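Local coordinates for aminomethyltransferase (Bartonella henselae, PDB 3GIR), which belongs to the aminomethyltransferase family, whose members pair a large mixed alpha/beta portion with a C-terminal beta-barrel domain, at residues L66-H71 with L248-S253; D270-D275 with L299-K304. One frame throughout, in Å; residues are numbered along the deposited sequence.

Interaction 1. Residues L66-H71 with L248-S253; sequences LKEHLH and LAARDS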
loop_
_atom_site.group_PDB
_atom_site.type_symbol
_atom_site.label_atom_id
_atom_site.label_comp_id
_atom_site.label_asym_id
_atom_site.label_seq_id
_atom_site.Cartn_x
_atom_site.Cartn_y
_atom_site.Cartn_z
ATOM N N LEU A 66 9.561 15.142 -9.282
ATOM C CA LEU A 66 8.421 15.751 -9.945
ATOM C C LEU A 66 8.058 15.062 -11.274
ATOM O O LEU A 66 6.878 14.656 -11.459
ATOM C CB LEU A 66 8.662 17.253 -10.133
ATOM C CG LEU A 66 8.940 18.097 -8.902
ATOM C CD1 LEU A 66 9.301 19.569 -9.332
ATOM C CD2 LEU A 66 7.754 18.051 -7.937
ATOM N N LYS A 67 9.019 14.933 -12.168
ATOM C CA LYS A 67 8.782 14.396 -13.494
ATOM C C LYS A 67 8.509 12.876 -13.438
ATOM O O LYS A 67 7.779 12.339 -14.265
ATOM C CB LYS A 67 9.855 14.752 -14.506
ATOM C CG LYS A 67 9.830 16.240 -14.952
ATOM C CD LYS A 67 10.930 16.545 -15.888
ATOM C CE LYS A 67 10.836 18.025 -16.334
ATOM N NZ LYS A 67 12.180 18.434 -16.902
ATOM N N GLU A 68 9.026 12.183 -12.452
ATOM C CA GLU A 68 8.756 10.745 -12.302
ATOM C C GLU A 68 7.279 10.548 -11.934
ATOM O O GLU A 68 6.558 9.686 -12.449
ATOM C CB GLU A 68 9.666 10.122 -11.191
ATOM C CG GLU A 68 11.120 9.962 -11.566
ATOM C CD GLU A 68 12.059 9.726 -10.362
ATOM O OE1 GLU A 68 11.709 8.997 -9.433
ATOM O OE2 GLU A 68 13.171 10.255 -10.368
ATOM N N HIS A 69 6.815 11.374 -10.986
ATOM C CA HIS A 69 5.399 11.398 -10.638
ATOM C C HIS A 69 4.516 11.662 -11.838
ATOM O O HIS A 69 3.558 10.903 -12.170
ATOM C CB HIS A 69 5.182 12.414 -9.502
ATOM C CG HIS A 69 3.754 12.532 -9.048
ATOM N ND1 HIS A 69 3.348 12.194 -7.775
ATOM C CD2 HIS A 69 2.649 12.971 -9.705
ATOM C CE1 HIS A 69 2.046 12.408 -7.672
ATOM N NE2 HIS A 69 1.587 12.863 -8.837
ATOM N N LEU A 70 4.793 12.789 -12.512
ATOM C CA LEU A 70 4.006 13.175 -13.669
ATOM C C LEU A 70 4.097 12.136 -14.772
ATOM O O LEU A 70 3.076 11.849 -15.397
ATOM C CB LEU A 70 4.396 14.584 -14.147
ATOM C CG LEU A 70 4.113 15.726 -13.157
ATOM C CD1 LEU A 70 4.877 17.034 -13.635
ATOM C CD2 LEU A 70 2.641 15.978 -12.880
ATOM N N HIS A 71 5.266 11.541 -14.952
ATOM C CA HIS A 71 5.442 10.475 -15.938
ATOM C C HIS A 71 4.497 9.301 -15.734
ATOM O O HIS A 71 3.895 8.769 -16.689
ATOM C CB HIS A 71 6.911 10.023 -16.037
ATOM C CG HIS A 71 7.111 8.965 -17.079
ATOM N ND1 HIS A 71 7.383 9.280 -18.395
ATOM C CD2 HIS A 71 7.020 7.615 -17.012
ATOM C CE1 HIS A 71 7.493 8.148 -19.084
ATOM N NE2 HIS A 71 7.252 7.127 -18.281
ATOM N N LEU A 248 11.190 5.963 -4.865
ATOM C CA LEU A 248 10.287 5.938 -3.702
ATOM C C LEU A 248 9.665 7.275 -3.394
ATOM O O LEU A 248 8.531 7.310 -2.861
ATOM C CB LEU A 248 11.072 5.438 -2.472
ATOM C CG LEU A 248 11.198 3.913 -2.336
ATOM C CD1 LEU A 248 11.616 3.685 -0.866
ATOM C CD2 LEU A 248 10.075 2.836 -2.846
ATOM N N ALA A 249 10.364 8.398 -3.671
ATOM C CA ALA A 249 9.785 9.726 -3.399
ATOM C C ALA A 249 8.520 9.957 -4.211
ATOM O O ALA A 249 7.487 10.333 -3.651
ATOM C CB ALA A 249 10.805 10.873 -3.490
ATOM N N ALA A 250 8.599 9.650 -5.495
ATOM C CA ALA A 250 7.455 9.774 -6.353
ATOM C C ALA A 250 6.416 8.707 -6.032
ATOM O O ALA A 250 5.219 8.949 -6.187
ATOM C CB ALA A 250 7.887 9.751 -7.844
ATOM N N ARG A 251 6.864 7.475 -5.710
ATOM C CA ARG A 251 5.904 6.473 -5.231
ATOM C C ARG A 251 5.047 7.032 -4.085
ATOM O O ARG A 251 3.843 6.806 -4.018
ATOM C CB ARG A 251 6.606 5.192 -4.806
ATOM C CG ARG A 251 5.776 4.160 -4.126
ATOM C CD ARG A 251 6.512 2.885 -4.041
ATOM N NE ARG A 251 6.029 1.909 -3.068
ATOM C CZ ARG A 251 5.198 0.927 -3.350
ATOM N NH1 ARG A 251 4.660 0.827 -4.549
ATOM N NH2 ARG A 251 4.898 0.039 -2.388
ATOM N N ASP A 252 5.716 7.699 -3.154
ATOM C CA ASP A 252 5.008 8.312 -2.042
ATOM C C ASP A 252 4.023 9.444 -2.442
ATOM O O ASP A 252 2.926 9.482 -1.915
ATOM C CB ASP A 252 6.041 8.815 -0.977
ATOM C CG ASP A 252 5.380 9.031 0.368
ATOM O OD1 ASP A 252 4.755 8.087 0.888
ATOM O OD2 ASP A 252 5.382 10.213 0.815
ATOM N N SER A 253 4.402 10.358 -3.337
ATOM C CA SER A 253 3.527 11.427 -3.755
ATOM C C SER A 253 2.340 10.877 -4.523
ATOM O O SER A 253 1.164 11.343 -4.395
ATOM C CB SER A 253 4.256 12.539 -4.513
ATOM O OG SER A 253 5.026 12.038 -5.605
HETATM O O HOH W 1 11.173 9.681 -6.846
#
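H69 and S253 meet through one short hydrogen bond, ND1 to OG at 2.7 Å, in which either atom could be the donor. The hydroxyl comes to the edge of the imidazole, close to the ring plane, and the bond is moderately bent at 153°. CG of H69 stands opposite its backbone N (chi1 -180°), which swings the ring out of its own helix toward S253 on helix 248-257. Beside this polar pair A250 supplies the apolar fit: its CB rests 3.8 Å from CB of E68 and 3.7 Å from the backbone N of H69, small enough to let the helices come near. The two short segments pass 8.5 Å apart at their axes, with a crossing angle of -53°, and the nearest backbone pair, H69 and A250, has its CA atoms only 5.0 Å apart. This is a close helix-helix crossing in the large N-terminal part of the protein, joining helices 65-74 and 248-257, which lie far apart in sequence. On the side toward the start of 248-257 a water takes over: it donates to OE1 of E68 at 2.7 Å and accepts from N of A250 at 2.9 Å, linking that amide to the carboxylate. The same OE1 receives G247 N directly. The carboxylate therefore sits at the amino end of that helix, where the N-H groups of the first turn would probably favour its negative charge. Its other oxygen, OE2, is held by Y61 N, G64 N and T60 OG1, which fix the acid from the chain leading into helix 65-74. Across the ring from the serine bond, NE2 of H69 bonds to S346 OG, while P345 also touches the H69 side chain, bringing a loop of the C-terminal barrel against this crossing.

Interaction 2. Residues D270-D275 with L299-K304; sequences DTTPID and LESLQK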
loop_
_atom_site.group_PDB
_atom_site.type_symbol
_atom_site.label_atom_id
_atom_site.label_comp_id
_atom_site.label_asym_id
_atom_site.label_seq_id
_atom_site.Cartn_x
_atom_site.Cartn_y
_atom_site.Cartn_z
ATOM N N ASP A 270 -1.141 0.756 16.734
ATOM C CA ASP A 270 -1.958 1.595 17.622
ATOM C C ASP A 270 -3.250 2.171 17.013
ATOM O O ASP A 270 -4.019 2.881 17.694
ATOM C CB ASP A 270 -1.061 2.675 18.256
ATOM C CG ASP A 270 -0.038 2.069 19.228
ATOM O OD1 ASP A 270 -0.405 1.159 20.003
ATOM O OD2 ASP A 270 1.136 2.484 19.198
ATOM N N THR A 271 -3.513 1.923 15.718
ATOM C CA THR A 271 -4.673 2.405 15.051
ATOM C C THR A 271 -5.497 1.209 14.636
ATOM O O THR A 271 -5.024 0.316 13.925
ATOM C CB THR A 271 -4.276 3.208 13.735
ATOM O OG1 THR A 271 -3.560 2.371 12.810
ATOM C CG2 THR A 271 -3.407 4.455 14.039
ATOM N N THR A 272 -6.733 1.154 15.078
ATOM C CA THR A 272 -7.677 0.187 14.595
ATOM C C THR A 272 -8.207 0.579 13.225
ATOM O O THR A 272 -8.032 1.726 12.825
ATOM C CB THR A 272 -8.861 0.055 15.544
ATOM O OG1 THR A 272 -9.685 1.231 15.460
ATOM C CG2 THR A 272 -8.414 -0.222 16.949
ATOM N N PRO A 273 -8.886 -0.341 12.503
ATOM C CA PRO A 273 -9.450 0.061 11.241
ATOM C C PRO A 273 -10.545 1.118 11.412
ATOM O O PRO A 273 -10.810 1.855 10.481
ATOM C CB PRO A 273 -10.044 -1.243 10.652
ATOM C CG PRO A 273 -9.197 -2.283 11.265
ATOM C CD PRO A 273 -8.955 -1.800 12.690
ATOM N N ILE A 274 -11.126 1.182 12.608
ATOM C CA ILE A 274 -12.162 2.149 12.887
ATOM C C ILE A 274 -11.520 3.528 12.886
ATOM O O ILE A 274 -12.009 4.428 12.180
ATOM C CB ILE A 274 -12.897 1.829 14.239
ATOM C CG1 ILE A 274 -13.584 0.423 14.216
ATOM C CG2 ILE A 274 -13.932 2.903 14.557
ATOM C CD1 ILE A 274 -12.616 -0.897 14.098
ATOM N N ASP A 275 -10.425 3.696 13.638
ATOM C CA ASP A 275 -9.734 4.995 13.679
ATOM C C ASP A 275 -9.253 5.359 12.258
ATOM O O ASP A 275 -9.276 6.499 11.838
ATOM C CB ASP A 275 -8.490 4.914 14.583
ATOM C CG ASP A 275 -8.775 4.407 15.970
ATOM O OD1 ASP A 275 -9.892 4.730 16.462
ATOM O OD2 ASP A 275 -7.827 3.728 16.554
ATOM N N LEU A 299 -15.187 -5.379 16.811
ATOM C CA LEU A 299 -16.641 -5.189 17.019
ATOM C C LEU A 299 -16.906 -4.152 18.127
ATOM O O LEU A 299 -17.727 -3.281 17.945
ATOM C CB LEU A 299 -17.292 -6.545 17.331
ATOM C CG LEU A 299 -17.293 -7.470 16.120
ATOM C CD1 LEU A 299 -17.855 -8.866 16.421
ATOM C CD2 LEU A 299 -18.002 -6.851 14.919
ATOM N N GLU A 300 -16.187 -4.226 19.230
ATOM C CA GLU A 300 -16.330 -3.215 20.303
ATOM C C GLU A 300 -15.908 -1.811 19.854
ATOM O O GLU A 300 -16.518 -0.801 20.215
ATOM C CB GLU A 300 -15.497 -3.576 21.510
ATOM C CG GLU A 300 -16.194 -4.588 22.400
ATOM C CD GLU A 300 -15.271 -5.348 23.345
ATOM O OE1 GLU A 300 -14.043 -5.063 23.384
ATOM O OE2 GLU A 300 -15.794 -6.256 24.051
ATOM N N SER A 301 -14.836 -1.729 19.082
ATOM C CA SER A 301 -14.404 -0.423 18.578
ATOM C C SER A 301 -15.433 0.194 17.613
ATOM O O SER A 301 -15.628 1.413 17.531
ATOM C CB SER A 301 -13.060 -0.619 17.864
ATOM O OG SER A 301 -12.540 0.625 17.531
ATOM N N LEU A 302 -16.075 -0.647 16.842
ATOM C CA LEU A 302 -17.065 -0.251 15.899
ATOM C C LEU A 302 -18.302 0.367 16.613
ATOM O O LEU A 302 -18.878 1.349 16.156
ATOM C CB LEU A 302 -17.468 -1.487 15.144
ATOM C CG LEU A 302 -17.800 -1.470 13.690
ATOM C CD1 LEU A 302 -16.834 -0.670 12.848
ATOM C CD2 LEU A 302 -17.855 -2.930 13.253
ATOM N N GLN A 303 -18.676 -0.242 17.723
ATOM C CA GLN A 303 -19.740 0.271 18.592
ATOM C C GLN A 303 -19.361 1.552 19.327
ATOM O O GLN A 303 -20.133 2.498 19.346
ATOM C CB GLN A 303 -20.111 -0.803 19.615
ATOM C CG GLN A 303 -21.163 -1.781 19.097
ATOM C CD GLN A 303 -22.565 -1.153 19.003
ATOM O OE1 GLN A 303 -23.248 -1.264 17.971
ATOM N NE2 GLN A 303 -22.998 -0.498 20.090
ATOM N N LYS A 304 -18.200 1.560 19.972
ATOM C CA LYS A 304 -17.704 2.724 20.691
ATOM C C LYS A 304 -17.374 3.931 19.778
ATOM O O LYS A 304 -17.420 5.078 20.257
ATOM C CB LYS A 304 -16.527 2.362 21.602
HETATM O O HOH W 2 -10.609 2.278 17.640
#
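I274 lies against S301 with most of its branches, and this is the dense part of the contact. CB and CG1 of the isoleucine both come to 3.5 Å from OG of S301, and its CD1 reaches the serine CB at 3.8 Å. With CG1 opposite the carbonyl carbon (chi1 -60°), the longer arm is carried over the helix and also finds CD1 of L302, 3.7 Å from CG1; the two aliphatic side chains cross at about a right angle. F298, T279 and P306 touch I274 as well, so this isoleucine packs between helix 295-304 and the loop segments around T279 and P306. The other side is looser. T272 OG1 and S301 OG are 3.6 Å apart, with no bond between them, and a water joins them instead: it hydrogen-bonds to T272 OG1 at 2.6 Å and to S301 OG, and donates to D275 OD1 at 2.8 Å. T272 OG1 meanwhile accepts the amide of D275 almost straight, at 170°, making an ST motif, with a weak second bond from I274 N. D275 OD2 in turn accepts N of T272, which approaches from 46° above the carboxylate plane. Threonine and aspartate thus brace each other's backbone across the turn that presents I274, while OD1 also receives S307 N, tying the turn to the chain just beyond the helix. No direct hydrogen bond spans the two segments, and the contact lies at the surface. Its chemistry is that of a turn held by its own polar bonds, one of them weak, and laid on a helix: the direct contact is mainly van der Waals, centred on I274, and a single three-way water carries the polar link to S301.

Overall arrangement
Interactions 1 and 2 lie on opposite sides of the chain's centre, their own centres 33 Å apart and their nearest atoms about 16 Å apart, so they do not touch. They follow in series: helix 248-257, which supplies half of interaction 1, leads into the loop holding 270-275. Both adjoin the C-terminal barrel, interaction 1 through the loop after strand 334-344 and interaction 2 through the backbone pairing of D275 with R310, in strand 309-315. The bound sodium ion, at L238, D240 and V243, lies about 12 Å from the side chain of E68 and takes no part in either contact.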